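Long-range contacts in SusD homolog (Bacteroides thetaiotaomicron VPI-5482, PDB 3FDH), which probably binds glycans at the outer surface of the outer membrane, as SusD-family lipoproteins do when they work with a TonB-dependent transporter: residues A[354-358]-A[400-405]; A[169-173]-A[193-197]; A[249-255]-A[322-328]; A[277-281]-A[386-391]; A[61-65]-A[307-311]. All blocks are in the same frame, centred on the assembly; numbering follows the deposited sequence.

Contact 1: A[354-358]-A[400-405]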
# COMPACT_ATOMS: atom_id res chain seq x y z
N GLU A 354 -7.60 -19.57 11.82
CA GLU A 354 -7.54 -18.87 13.09
C GLU A 354 -6.13 -18.44 13.54
O GLU A 354 -5.94 -17.30 14.01
CB GLU A 354 -8.21 -19.68 14.20
CG GLU A 354 -8.28 -18.93 15.51
CD GLU A 354 -8.75 -19.79 16.65
OE1 GLU A 354 -9.79 -20.45 16.50
OE2 GLU A 354 -8.08 -19.78 17.71
N ASP A 355 -5.17 -19.34 13.44
CA ASP A 355 -3.84 -19.04 13.95
C ASP A 355 -3.22 -17.99 13.07
O ASP A 355 -2.56 -17.06 13.55
CB ASP A 355 -2.93 -20.29 14.01
CG ASP A 355 -3.42 -21.31 15.01
OD1 ASP A 355 -4.05 -20.92 16.02
OD2 ASP A 355 -3.18 -22.51 14.79
N ALA A 356 -3.50 -18.13 11.79
CA ALA A 356 -2.94 -17.22 10.80
C ALA A 356 -3.49 -15.82 11.02
O ALA A 356 -2.76 -14.84 11.00
CB ALA A 356 -3.23 -17.70 9.38
N LEU A 357 -4.79 -15.75 11.23
CA LEU A 357 -5.44 -14.47 11.43
C LEU A 357 -4.93 -13.82 12.70
O LEU A 357 -4.74 -12.62 12.76
CB LEU A 357 -6.97 -14.62 11.51
CG LEU A 357 -7.77 -13.31 11.60
CD1 LEU A 357 -7.62 -12.34 10.38
CD2 LEU A 357 -9.28 -13.65 11.82
N LYS A 358 -4.67 -14.62 13.71
CA LYS A 358 -4.22 -14.03 14.98
C LYS A 358 -2.85 -13.41 14.78
O LYS A 358 -2.54 -12.32 15.28
CB LYS A 358 -4.18 -15.04 16.12
CG LYS A 358 -3.73 -14.41 17.43
CD LYS A 358 -3.80 -15.39 18.58
CE LYS A 358 -3.60 -14.68 19.91
NZ LYS A 358 -3.67 -15.58 21.12
N PHE A 400 -7.45 -10.20 20.47
CA PHE A 400 -7.86 -11.15 19.43
C PHE A 400 -8.81 -12.22 20.01
O PHE A 400 -9.84 -12.54 19.43
CB PHE A 400 -6.67 -11.88 18.80
CG PHE A 400 -7.12 -12.97 17.86
CD1 PHE A 400 -7.36 -12.69 16.54
CD2 PHE A 400 -7.37 -14.26 18.33
CE1 PHE A 400 -7.82 -13.65 15.66
CE2 PHE A 400 -7.82 -15.25 17.44
CZ PHE A 400 -8.04 -14.94 16.10
N ASP A 401 -8.39 -12.76 21.15
CA ASP A 401 -9.10 -13.85 21.85
C ASP A 401 -10.46 -13.38 22.35
O ASP A 401 -11.46 -14.08 22.30
CB ASP A 401 -8.31 -14.31 23.08
CG ASP A 401 -7.03 -15.08 22.73
OD1 ASP A 401 -6.84 -15.53 21.58
OD2 ASP A 401 -6.19 -15.22 23.66
N ASP A 402 -10.48 -12.13 22.79
CA ASP A 402 -11.67 -11.59 23.46
C ASP A 402 -12.71 -11.09 22.48
O ASP A 402 -13.90 -11.11 22.78
CB ASP A 402 -11.30 -10.44 24.42
CG ASP A 402 -10.75 -10.92 25.77
OD1 ASP A 402 -10.74 -12.13 26.01
OD2 ASP A 402 -10.35 -10.07 26.60
N VAL A 403 -12.27 -10.69 21.29
CA VAL A 403 -13.16 -10.06 20.33
C VAL A 403 -13.16 -10.67 18.92
O VAL A 403 -14.21 -11.04 18.38
CB VAL A 403 -12.80 -8.55 20.20
CG1 VAL A 403 -13.64 -7.87 19.09
CG2 VAL A 403 -12.95 -7.84 21.55
N VAL A 404 -11.98 -10.79 18.35
CA VAL A 404 -11.88 -11.22 16.95
C VAL A 404 -12.19 -12.68 16.73
O VAL A 404 -12.81 -13.04 15.74
CB VAL A 404 -10.50 -10.86 16.29
CG1 VAL A 404 -10.49 -11.34 14.87
CG2 VAL A 404 -10.21 -9.35 16.33
N LYS A 405 -11.81 -13.50 17.70
CA LYS A 405 -11.92 -14.96 17.51
C LYS A 405 -13.38 -15.37 17.21
O LYS A 405 -13.66 -16.12 16.28
CB LYS A 405 -11.34 -15.70 18.73
CG LYS A 405 -11.29 -17.21 18.58
CD LYS A 405 -11.00 -17.93 19.89
CE LYS A 405 -9.55 -17.79 20.35
NZ LYS A 405 -9.28 -18.58 21.61
O HOH W 1 -3.61 -14.30 23.68
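With CG anti to the backbone N in both residues, first torsions of -179° in Lys358 and 173° in Phe400 bring the lysine chain and the phenyl ring together between helices 354-379 and 393-410. The two helices belong to the mostly helical, TPR-related fold of SusD-like proteins, and here their short segments cross at 110° with the axes 11.5 Å apart. Lys358 CB sits almost on the ring normal, 3.7 Å from the Phe400 ring centroid, in a CH-pi contact over one face, while the backbone N of Lys405, in the next turn of the ring's own helix, lies over the opposite face. At the ring edge Leu357 CG meets Phe400 CE1, and Leu357 CD2 reaches Val404 CG1 at 4.0 Å, extending the apolar layer toward Gln419 of helix 412-423.

Past the ring the extended Lys358 chain carries its ammonium to Asp401: NZ donates to OD1 at 3.2 Å, on the syn side of the carboxylate and somewhat out of its plane. A long ion pair from Lys405 joins the same oxygen, making a three-residue salt-bridge network on the more exposed flank. The Glu354 chain crosses Lys405 at a slant, its OE2 3.6 Å from Lys405 CE but 4.3 Å from Lys405 NZ, too far for a salt bridge. One water closes the second path between the partners, accepting from Lys358 NZ and donating to Asp401 OD2 at 2.7 Å.

Contact 2: A[169-173]-A[193-197]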
# COMPACT_ATOMS: atom_id res chain seq x y z
N ILE A 169 14.13 -14.69 -8.44
CA ILE A 169 14.28 -15.85 -7.55
C ILE A 169 15.53 -16.63 -7.88
O ILE A 169 16.24 -17.10 -7.00
CB ILE A 169 13.01 -16.74 -7.56
CG1 ILE A 169 11.86 -16.01 -6.84
CG2 ILE A 169 13.30 -18.12 -6.92
CD1 ILE A 169 10.49 -16.61 -7.07
N ALA A 170 15.85 -16.67 -9.17
CA ALA A 170 17.01 -17.40 -9.64
C ALA A 170 18.29 -16.60 -9.39
O ALA A 170 19.28 -17.10 -8.85
CB ALA A 170 16.86 -17.72 -11.12
N ASN A 171 18.24 -15.34 -9.77
CA ASN A 171 19.42 -14.49 -9.69
C ASN A 171 19.85 -14.21 -8.25
O ASN A 171 21.03 -14.09 -7.95
CB ASN A 171 19.24 -13.19 -10.48
CG ASN A 171 19.42 -13.38 -11.94
OD1 ASN A 171 20.28 -14.16 -12.35
ND2 ASN A 171 18.63 -12.67 -12.75
N LEU A 172 18.88 -14.12 -7.37
CA LEU A 172 19.14 -13.76 -5.97
C LEU A 172 19.90 -14.85 -5.27
O LEU A 172 20.45 -14.64 -4.18
CB LEU A 172 17.85 -13.47 -5.21
CG LEU A 172 17.11 -12.14 -5.44
CD1 LEU A 172 15.67 -12.17 -4.86
CD2 LEU A 172 17.93 -10.93 -4.88
N GLN A 173 19.98 -16.01 -5.91
CA GLN A 173 20.65 -17.16 -5.31
C GLN A 173 22.05 -17.31 -5.81
O GLN A 173 22.72 -18.27 -5.49
CB GLN A 173 19.87 -18.44 -5.56
CG GLN A 173 18.48 -18.38 -4.94
CD GLN A 173 17.68 -19.64 -5.15
OE1 GLN A 173 17.96 -20.67 -4.54
NE2 GLN A 173 16.65 -19.55 -5.97
N LYS A 193 16.68 -12.53 2.27
CA LYS A 193 15.54 -11.68 2.63
C LYS A 193 14.87 -11.16 1.36
O LYS A 193 13.65 -11.10 1.26
CB LYS A 193 15.96 -10.56 3.57
CG LYS A 193 16.30 -11.09 4.94
CD LYS A 193 16.40 -10.00 5.96
CE LYS A 193 16.46 -10.58 7.36
NZ LYS A 193 16.39 -9.55 8.38
N TRP A 194 15.67 -10.83 0.36
CA TRP A 194 15.07 -10.43 -0.91
C TRP A 194 14.28 -11.59 -1.50
O TRP A 194 13.21 -11.41 -2.09
CB TRP A 194 16.10 -9.94 -1.94
CG TRP A 194 16.49 -8.50 -1.76
CD1 TRP A 194 17.50 -8.01 -0.98
CD2 TRP A 194 15.89 -7.37 -2.39
NE1 TRP A 194 17.56 -6.64 -1.08
CE2 TRP A 194 16.59 -6.23 -1.96
CE3 TRP A 194 14.86 -7.22 -3.33
CZ2 TRP A 194 16.29 -4.96 -2.39
CZ3 TRP A 194 14.55 -5.95 -3.75
CH2 TRP A 194 15.26 -4.83 -3.28
N LEU A 195 14.80 -12.78 -1.32
CA LEU A 195 14.18 -13.98 -1.89
C LEU A 195 12.82 -14.15 -1.21
O LEU A 195 11.80 -14.43 -1.84
CB LEU A 195 15.11 -15.20 -1.70
CG LEU A 195 14.78 -16.47 -2.46
CD1 LEU A 195 14.84 -16.25 -3.97
CD2 LEU A 195 15.82 -17.50 -2.05
N LYS A 196 12.80 -13.93 0.10
CA LYS A 196 11.53 -14.01 0.87
C LYS A 196 10.53 -12.97 0.39
O LYS A 196 9.33 -13.23 0.29
CB LYS A 196 11.77 -13.83 2.36
CG LYS A 196 12.42 -15.00 3.00
CD LYS A 196 12.60 -14.76 4.47
CE LYS A 196 13.14 -15.97 5.15
NZ LYS A 196 13.56 -15.62 6.54
N PHE A 197 11.05 -11.78 0.12
CA PHE A 197 10.27 -10.65 -0.39
C PHE A 197 9.70 -11.04 -1.76
O PHE A 197 8.50 -10.87 -2.04
CB PHE A 197 11.15 -9.38 -0.43
CG PHE A 197 10.49 -8.13 -0.98
CD1 PHE A 197 9.11 -7.91 -0.85
CD2 PHE A 197 11.27 -7.12 -1.53
CE1 PHE A 197 8.52 -6.73 -1.36
CE2 PHE A 197 10.70 -5.95 -2.01
CZ PHE A 197 9.33 -5.74 -1.89
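Within the TPR-related helical fold, residues 169-173, where helix 154-171 runs out into a loop, pack on the first turns of helix 191-208, with Leu195 and Leu172 as the interlocking side chains. Leu195 CD1 lies against Ile169, 3.4 Å from Ile169 O and 3.8 Å from Ile169 CG2. Its other methyl, CD2, is 4.0 Å from Gln173 CG, so the forked end of Leu195 straddles the span from Ile169 to Gln173. What takes it there is a first torsion of -168°, which swings CG opposite the backbone N and points the fork at the 169-173 backbone.

Leu172 CD2 is 3.6 Å from Trp194 CB, and CD1 packs on the backbone at Leu195 N, the two side chains of Leu172 and Trp194 running nearly perpendicular. The Trp194 indole itself leads away from this contact: NE1 bonds to Asp184, and the ring meets Tyr187 edge-to-face.

The extended Gln173 chain runs beside the preceding turn, and its NE2 donates to Ile169 O at 2.7 Å in a nearly straight bond, approaching from above the carbonyl plane. That carbonyl is therefore satisfied by the amide while a leucine methyl rests against it, and the attraction between the two segments here is essentially hydrophobic, depending on close fit rather than on directed bonds.

Contact 3: A[249-255]-A[322-328]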
# COMPACT_ATOMS: atom_id res chain seq x y z
N ASN A 249 9.31 10.43 6.47
CA ASN A 249 8.30 9.47 6.02
C ASN A 249 7.34 10.23 5.10
O ASN A 249 6.95 11.36 5.40
CB ASN A 249 7.60 8.86 7.26
CG ASN A 249 6.32 8.14 6.92
OD1 ASN A 249 5.36 8.74 6.46
ND2 ASN A 249 6.28 6.83 7.22
N PRO A 250 6.91 9.60 3.99
CA PRO A 250 6.13 10.29 2.97
C PRO A 250 4.68 10.63 3.30
O PRO A 250 4.14 11.61 2.76
CB PRO A 250 6.23 9.35 1.78
CG PRO A 250 6.39 7.99 2.39
CD PRO A 250 7.31 8.25 3.55
N PHE A 251 4.08 9.80 4.14
CA PHE A 251 2.73 9.99 4.65
C PHE A 251 2.80 11.21 5.61
O PHE A 251 2.03 12.18 5.51
CB PHE A 251 2.25 8.72 5.36
CG PHE A 251 0.83 8.81 5.87
CD1 PHE A 251 -0.23 8.58 5.03
CD2 PHE A 251 0.57 9.13 7.19
CE1 PHE A 251 -1.54 8.67 5.48
CE2 PHE A 251 -0.72 9.24 7.63
CZ PHE A 251 -1.79 9.00 6.78
N TYR A 252 3.74 11.14 6.54
CA TYR A 252 4.03 12.27 7.42
C TYR A 252 4.29 13.52 6.58
O TYR A 252 3.83 14.64 6.89
CB TYR A 252 5.24 11.95 8.32
CG TYR A 252 5.81 13.17 9.00
CD1 TYR A 252 6.72 13.99 8.35
CD2 TYR A 252 5.46 13.48 10.30
CE1 TYR A 252 7.23 15.11 8.98
CE2 TYR A 252 5.96 14.58 10.93
CZ TYR A 252 6.84 15.40 10.27
OH TYR A 252 7.36 16.48 10.92
N GLY A 253 5.01 13.31 5.48
CA GLY A 253 5.43 14.38 4.59
C GLY A 253 4.29 15.12 3.98
O GLY A 253 4.27 16.36 3.92
N PHE A 254 3.32 14.36 3.51
CA PHE A 254 2.11 14.95 2.93
C PHE A 254 1.39 15.83 3.93
O PHE A 254 1.03 16.96 3.62
CB PHE A 254 1.12 13.90 2.42
CG PHE A 254 -0.22 14.50 2.07
CD1 PHE A 254 -0.40 15.18 0.88
CD2 PHE A 254 -1.29 14.44 2.97
CE1 PHE A 254 -1.62 15.76 0.59
CE2 PHE A 254 -2.50 15.03 2.68
CZ PHE A 254 -2.66 15.68 1.49
N TYR A 255 1.21 15.33 5.14
CA TYR A 255 0.51 16.10 6.17
C TYR A 255 1.32 17.32 6.60
O TYR A 255 0.79 18.38 6.93
CB TYR A 255 0.15 15.24 7.40
CG TYR A 255 -0.72 16.04 8.35
CD1 TYR A 255 -2.08 16.17 8.14
CD2 TYR A 255 -0.17 16.66 9.47
CE1 TYR A 255 -2.88 16.93 8.97
CE2 TYR A 255 -0.94 17.44 10.30
CZ TYR A 255 -2.30 17.57 10.05
OH TYR A 255 -3.05 18.34 10.91
N PHE A 322 -1.17 8.88 13.02
CA PHE A 322 -0.26 8.45 11.94
C PHE A 322 0.36 9.59 11.11
O PHE A 322 1.46 9.45 10.56
CB PHE A 322 -0.95 7.45 11.02
CG PHE A 322 -1.35 6.19 11.73
CD1 PHE A 322 -0.39 5.34 12.25
CD2 PHE A 322 -2.70 5.91 11.94
CE1 PHE A 322 -0.77 4.20 12.91
CE2 PHE A 322 -3.09 4.79 12.60
CZ PHE A 322 -2.12 3.92 13.11
N VAL A 323 -0.34 10.72 11.05
CA VAL A 323 0.14 11.84 10.26
C VAL A 323 1.41 12.46 10.89
O VAL A 323 2.12 13.22 10.24
CB VAL A 323 -0.97 12.92 10.02
CG1 VAL A 323 -2.26 12.28 9.34
CG2 VAL A 323 -1.29 13.71 11.31
N TYR A 324 1.71 12.13 12.15
CA TYR A 324 2.91 12.63 12.85
C TYR A 324 4.01 11.59 13.05
O TYR A 324 4.97 11.79 13.81
CB TYR A 324 2.51 13.28 14.19
CG TYR A 324 2.00 14.69 13.98
CD1 TYR A 324 2.87 15.72 13.65
CD2 TYR A 324 0.65 14.99 14.10
CE1 TYR A 324 2.40 16.99 13.44
CE2 TYR A 324 0.17 16.25 13.86
CZ TYR A 324 1.05 17.25 13.52
OH TYR A 324 0.56 18.53 13.32
N ALA A 325 3.87 10.47 12.34
CA ALA A 325 4.83 9.33 12.44
C ALA A 325 6.03 9.59 11.54
O ALA A 325 6.27 8.90 10.57
CB ALA A 325 4.14 8.00 12.04
N LYS A 326 6.83 10.57 11.96
CA LYS A 326 7.89 11.14 11.14
C LYS A 326 8.90 10.16 10.56
O LYS A 326 9.32 10.29 9.39
CB LYS A 326 8.60 12.25 11.90
CG LYS A 326 9.59 13.03 11.06
CD LYS A 326 10.24 14.11 11.91
CE LYS A 326 11.17 15.00 11.10
NZ LYS A 326 11.66 16.18 11.88
N THR A 327 9.25 9.19 11.39
CA THR A 327 10.27 8.21 11.04
C THR A 327 9.75 6.80 10.94
O THR A 327 10.52 5.86 10.88
CB THR A 327 11.46 8.29 12.01
OG1 THR A 327 11.03 8.01 13.34
CG2 THR A 327 12.09 9.68 11.97
N ALA A 328 8.44 6.63 10.82
CA ALA A 328 7.92 5.28 10.63
C ALA A 328 8.40 4.73 9.29
O ALA A 328 8.42 5.47 8.29
CB ALA A 328 6.36 5.27 10.69
O HOH W 2 3.20 15.62 9.37
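The N-cap of helix 250-258 is the polar centre of this buried contact with the loop 322-328. Asn249 turns its amide both ways: OD1 accepts from Tyr252 N at 2.9 Å and, weakly, from Phe251 N, while ND2 donates across the contact to Ala328 O at 2.8 Å and also to Ala427 O. The bond to Ala328 is almost straight and lies in the amide plane, though ND2 stands above the plane of the Ala328 carbonyl. Asn249 N donates to Lys326 O at 2.9 Å. A chi1 of 165° places the amide between helix start and loop, and chi2 turns OD1 to the helix N-H groups and ND2 to the loop.

The loop links strands 319-320 and 330-331, passing through an inverse gamma turn centred on Ala325 and a type I beta turn from Ala325 to Ala328. Lys326 CG stands 3.8 Å from the Tyr252 ring centroid, over one face, and the extended lysine continues past the phenol to Ser245 O. On the opposite face, toward the rim, sits a water that donates to both Tyr252 O and Val323 O. Replacing Tyr252 by alanine is likely to leave the Lys326 chain without the ring it lies on.

Val323 CG2 covers one face of Tyr255, whereas the edge of Tyr255 is directed at the face of Tyr324 in an offset edge-to-face pair. Phe251 turns its edge to the Phe322-Val323 peptide, CD2 3.5 Å from Phe322 O.

Contact 4: A[277-281]-A[386-391]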
# COMPACT_ATOMS: atom_id res chain seq x y z
N PRO A 277 -8.22 -1.84 20.01
CA PRO A 277 -7.31 -1.03 20.84
C PRO A 277 -6.96 0.36 20.27
O PRO A 277 -6.70 1.29 21.02
CB PRO A 277 -6.03 -1.86 20.87
CG PRO A 277 -6.45 -3.25 20.49
CD PRO A 277 -7.67 -3.16 19.67
N ARG A 278 -6.94 0.48 18.96
CA ARG A 278 -6.57 1.73 18.29
C ARG A 278 -7.66 2.80 18.40
O ARG A 278 -7.43 3.98 18.19
CB ARG A 278 -6.26 1.47 16.81
CG ARG A 278 -4.99 0.63 16.62
CD ARG A 278 -4.91 0.11 15.16
NE ARG A 278 -5.77 -1.06 14.98
CZ ARG A 278 -5.42 -2.23 14.46
NH1 ARG A 278 -4.23 -2.40 13.89
NH2 ARG A 278 -6.29 -3.22 14.45
N ALA A 279 -8.86 2.36 18.74
CA ALA A 279 -10.00 3.28 18.93
C ALA A 279 -9.69 4.35 19.99
O ALA A 279 -10.15 5.50 19.90
CB ALA A 279 -11.29 2.52 19.33
N ASN A 280 -8.95 3.96 21.02
CA ASN A 280 -8.69 4.83 22.12
C ASN A 280 -7.30 5.38 22.11
O ASN A 280 -6.88 6.05 23.04
CB ASN A 280 -8.82 4.03 23.40
CG ASN A 280 -8.98 4.90 24.60
OD1 ASN A 280 -9.63 5.96 24.52
ND2 ASN A 280 -8.40 4.49 25.71
N ARG A 281 -6.59 5.14 21.03
CA ARG A 281 -5.19 5.46 21.04
C ARG A 281 -4.59 6.12 19.81
O ARG A 281 -3.58 6.82 19.93
CB ARG A 281 -4.46 4.16 21.37
CG ARG A 281 -3.03 4.31 21.55
CD ARG A 281 -2.44 3.16 22.32
NE ARG A 281 -0.98 3.29 22.32
CZ ARG A 281 -0.30 4.13 23.09
NH1 ARG A 281 -0.93 4.93 23.92
NH2 ARG A 281 1.01 4.20 22.99
N ASN A 386 -3.59 10.52 26.44
CA ASN A 386 -4.62 10.03 27.34
C ASN A 386 -3.96 8.99 28.24
O ASN A 386 -2.73 9.03 28.44
CB ASN A 386 -5.94 9.58 26.67
CG ASN A 386 -5.79 8.41 25.74
OD1 ASN A 386 -4.77 7.70 25.77
ND2 ASN A 386 -6.83 8.20 24.85
N SER A 387 -4.76 8.09 28.80
CA SER A 387 -4.24 7.07 29.74
C SER A 387 -4.21 5.72 29.08
O SER A 387 -4.06 4.70 29.74
CB SER A 387 -5.05 6.97 31.03
OG SER A 387 -4.89 8.10 31.84
N SER A 388 -4.38 5.71 27.77
CA SER A 388 -4.33 4.44 27.04
C SER A 388 -2.99 3.75 27.25
O SER A 388 -1.95 4.39 27.40
CB SER A 388 -4.62 4.60 25.57
OG SER A 388 -3.70 5.46 24.94
N GLU A 389 -3.06 2.43 27.27
CA GLU A 389 -1.88 1.60 27.44
C GLU A 389 -1.23 1.28 26.12
O GLU A 389 -1.88 1.12 25.11
CB GLU A 389 -2.26 0.27 28.09
CG GLU A 389 -2.92 0.38 29.45
CD GLU A 389 -1.93 0.48 30.56
OE1 GLU A 389 -0.71 0.54 30.28
OE2 GLU A 389 -2.36 0.48 31.74
N VAL A 390 0.08 1.14 26.15
CA VAL A 390 0.82 0.77 24.95
C VAL A 390 0.33 -0.59 24.46
O VAL A 390 0.08 -1.47 25.23
CB VAL A 390 2.34 0.73 25.22
CG1 VAL A 390 3.09 0.01 24.14
CG2 VAL A 390 2.87 2.17 25.41
N ILE A 391 0.14 -0.75 23.15
CA ILE A 391 -0.29 -2.04 22.61
C ILE A 391 0.92 -2.99 22.59
O ILE A 391 1.97 -2.67 22.03
CB ILE A 391 -0.88 -1.88 21.19
CG1 ILE A 391 -2.05 -0.91 21.29
CG2 ILE A 391 -1.28 -3.25 20.61
CD1 ILE A 391 -2.52 -0.40 20.01
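Arg281 and Ser388 meet at the tight part of a loop-to-loop contact, where the chain after helix 265-274 packs against the approach to helix 393-410. The arginine is extended from CG to NE and runs across the 386-391 segment. Its NH1 donates to Ser388 OG at 3.0 Å, with the oxygen in the guanidinium plane, while Val390 CA and the Glu389 carbonyl group lie over one face of that group. Arg281 CD is 3.5 Å from Glu389 O. NE forms a salt bridge with Glu369 of helix 354-379, whose OE1 also accepts from Ile391 N, so one carboxylate ties the arginine and the crossing backbone together. On the buried side Ile391 CD1 packs on Pro277 CB at 3.9 Å.

A relay continues from the serine. Ser388 OG donates to Asn386 OD1 at 2.6 Å, in the carbonyl plane and on a lone pair, and Ser388 N reaches the same oxygen from above that plane, forming an Asx turn. The other end of the amide, Asn386 ND2, donates to Asn280 O at 2.8 Å in a nearly straight bond.

The outer edge is looser: Glu389 and Val390 are exposed, the CB of Glu389 is directed away from the 277-281 segment, and Asn280 OD1 stays 3.6 Å from Asn386 ND2.

A leucine in place of Arg281 would probably deprive Glu369 of this salt bridge and Ser388 OG of the NH1 donor. With the arginine giving to Ser388 OG and the serine giving to Asn386 OD1, the donors run in one direction, an order that is likely to fix the serine hydroxyl's rotation.

Contact 5: A[61-65]-A[307-311]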
# COMPACT_ATOMS: atom_id res chain seq x y z
N TYR A 61 -10.93 17.88 -2.93
CA TYR A 61 -11.67 17.69 -4.21
C TYR A 61 -11.75 16.21 -4.60
O TYR A 61 -12.70 15.74 -5.25
CB TYR A 61 -11.16 18.61 -5.33
CG TYR A 61 -11.50 20.06 -4.96
CD1 TYR A 61 -12.83 20.48 -4.95
CD2 TYR A 61 -10.54 20.94 -4.54
CE1 TYR A 61 -13.18 21.78 -4.55
CE2 TYR A 61 -10.87 22.23 -4.13
CZ TYR A 61 -12.19 22.64 -4.13
OH TYR A 61 -12.49 23.93 -3.74
N ALA A 62 -10.77 15.46 -4.15
CA ALA A 62 -10.77 14.00 -4.33
C ALA A 62 -11.83 13.42 -3.40
O ALA A 62 -12.63 12.56 -3.77
CB ALA A 62 -9.37 13.38 -4.03
N GLU A 63 -11.86 13.91 -2.17
CA GLU A 63 -12.81 13.43 -1.19
C GLU A 63 -14.28 13.60 -1.60
O GLU A 63 -15.11 12.72 -1.39
CB GLU A 63 -12.55 14.16 0.14
CG GLU A 63 -13.38 13.61 1.34
CD GLU A 63 -13.01 12.18 1.75
OE1 GLU A 63 -11.79 11.84 1.77
OE2 GLU A 63 -13.94 11.43 2.11
N VAL A 64 -14.58 14.74 -2.20
CA VAL A 64 -15.96 15.08 -2.57
C VAL A 64 -16.22 14.67 -3.99
O VAL A 64 -17.25 14.90 -4.56
CB VAL A 64 -16.31 16.55 -2.30
CG1 VAL A 64 -16.24 16.83 -0.79
CG2 VAL A 64 -15.46 17.55 -3.19
N ARG A 65 -15.19 14.09 -4.57
CA ARG A 65 -15.23 13.58 -5.95
C ARG A 65 -15.57 14.62 -6.96
O ARG A 65 -16.41 14.37 -7.85
CB ARG A 65 -16.22 12.43 -6.08
CG ARG A 65 -16.01 11.30 -5.13
CD ARG A 65 -14.70 10.57 -5.30
NE ARG A 65 -14.83 9.37 -4.51
CZ ARG A 65 -14.30 9.16 -3.31
NH1 ARG A 65 -13.45 10.02 -2.76
NH2 ARG A 65 -14.58 8.04 -2.70
N ASN A 307 -16.89 11.44 6.08
CA ASN A 307 -16.42 10.90 4.80
C ASN A 307 -17.25 11.41 3.66
O ASN A 307 -18.47 11.34 3.68
CB ASN A 307 -16.43 9.38 4.79
CG ASN A 307 -15.72 8.81 5.98
OD1 ASN A 307 -16.33 8.62 7.04
ND2 ASN A 307 -14.37 8.65 5.86
N GLY A 308 -16.56 11.96 2.67
CA GLY A 308 -17.24 12.48 1.49
C GLY A 308 -17.92 13.84 1.59
O GLY A 308 -18.45 14.32 0.59
N SER A 309 -17.91 14.46 2.76
CA SER A 309 -18.60 15.74 2.94
C SER A 309 -18.00 16.70 4.00
O SER A 309 -18.73 17.45 4.64
CB SER A 309 -20.09 15.48 3.28
OG SER A 309 -20.24 14.96 4.59
N PRO A 310 -16.66 16.71 4.17
CA PRO A 310 -16.18 17.72 5.11
C PRO A 310 -16.25 19.14 4.60
O PRO A 310 -16.36 19.41 3.41
CB PRO A 310 -14.69 17.40 5.24
CG PRO A 310 -14.35 16.95 3.86
CD PRO A 310 -15.56 16.13 3.40
N ASP A 311 -16.18 20.05 5.54
CA ASP A 311 -15.94 21.46 5.23
C ASP A 311 -14.44 21.52 4.91
O ASP A 311 -13.64 20.79 5.50
CB ASP A 311 -16.24 22.35 6.43
CG ASP A 311 -17.71 22.43 6.74
OD1 ASP A 311 -18.54 22.25 5.81
OD2 ASP A 311 -18.02 22.72 7.92
O HOH W 3 -12.71 9.35 3.72
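Helix 57-63 ends in a Schellman motif, Arg65 taking positive phi (57°), and its last turn faces Gly308, itself at positive phi (78°), with the CA atoms of Val64 and Gly308 5.0 Å apart. This joins a helix end of the SusD-like fold to the loop between strands 292-293 and 319-320, at a buried site.

Glu63 makes the principal link. A turn about CB-CG (chi2 66°) swings the carboxylate onto the loop backbone, where OE2 accepts from Gly308 N at 2.7 Å through its anti lone pair. A water donating to the same oxygen also accepts from Asn307 ND2, giving the loop a second, indirect hold. OE1 is occupied by Ser47 OG and Gly54 N, so hydrogen bonds reach both oxygens of this buried carboxylate, an environment that would be expected to favour its charged form. The backbone comes close as well: Gly308 CA approaches Glu63 O at 3.6 Å in a CA-H...O contact.

Pro310 CD rests 3.9 Å from Glu63 CG, against the aliphatic part of the glutamate. Val64 CG1 lies against Gly308 O at 3.6 Å and 4.3 Å from Pro310 CD.

Within the helix end, Arg65 curls back over the final turn and is also bonded to Lys459 O and Asn456 OD1. Arg65 N and Arg65 NH1 approach Ala62 O from opposite faces of its plane, NH1 at 2.9 Å with the oxygen lying in the guanidinium plane.

How the contacts relate
Contacts 3, 4 and 5 cross one another along the chain, as do contacts 1 and 4, so their segments alternate and interlace the chain from residue 61 to residue 405. Contacts 3 and 4 come nearest, about 5 Å between closest atoms with centres 20 Å apart; contacts 1 and 4 follow at about 7 Å between closest atoms. Helix 354-379 is shared by contacts 1, 3 and 4: it supplies a segment of contact 1, Glu378 beside contact 3 and Glu369 beside contact 4. Contact 2 stands apart, its centre 43 Å from that of contact 5, within whose chain loop it is nested. None of the contacts is assigned here to a sugar-binding site.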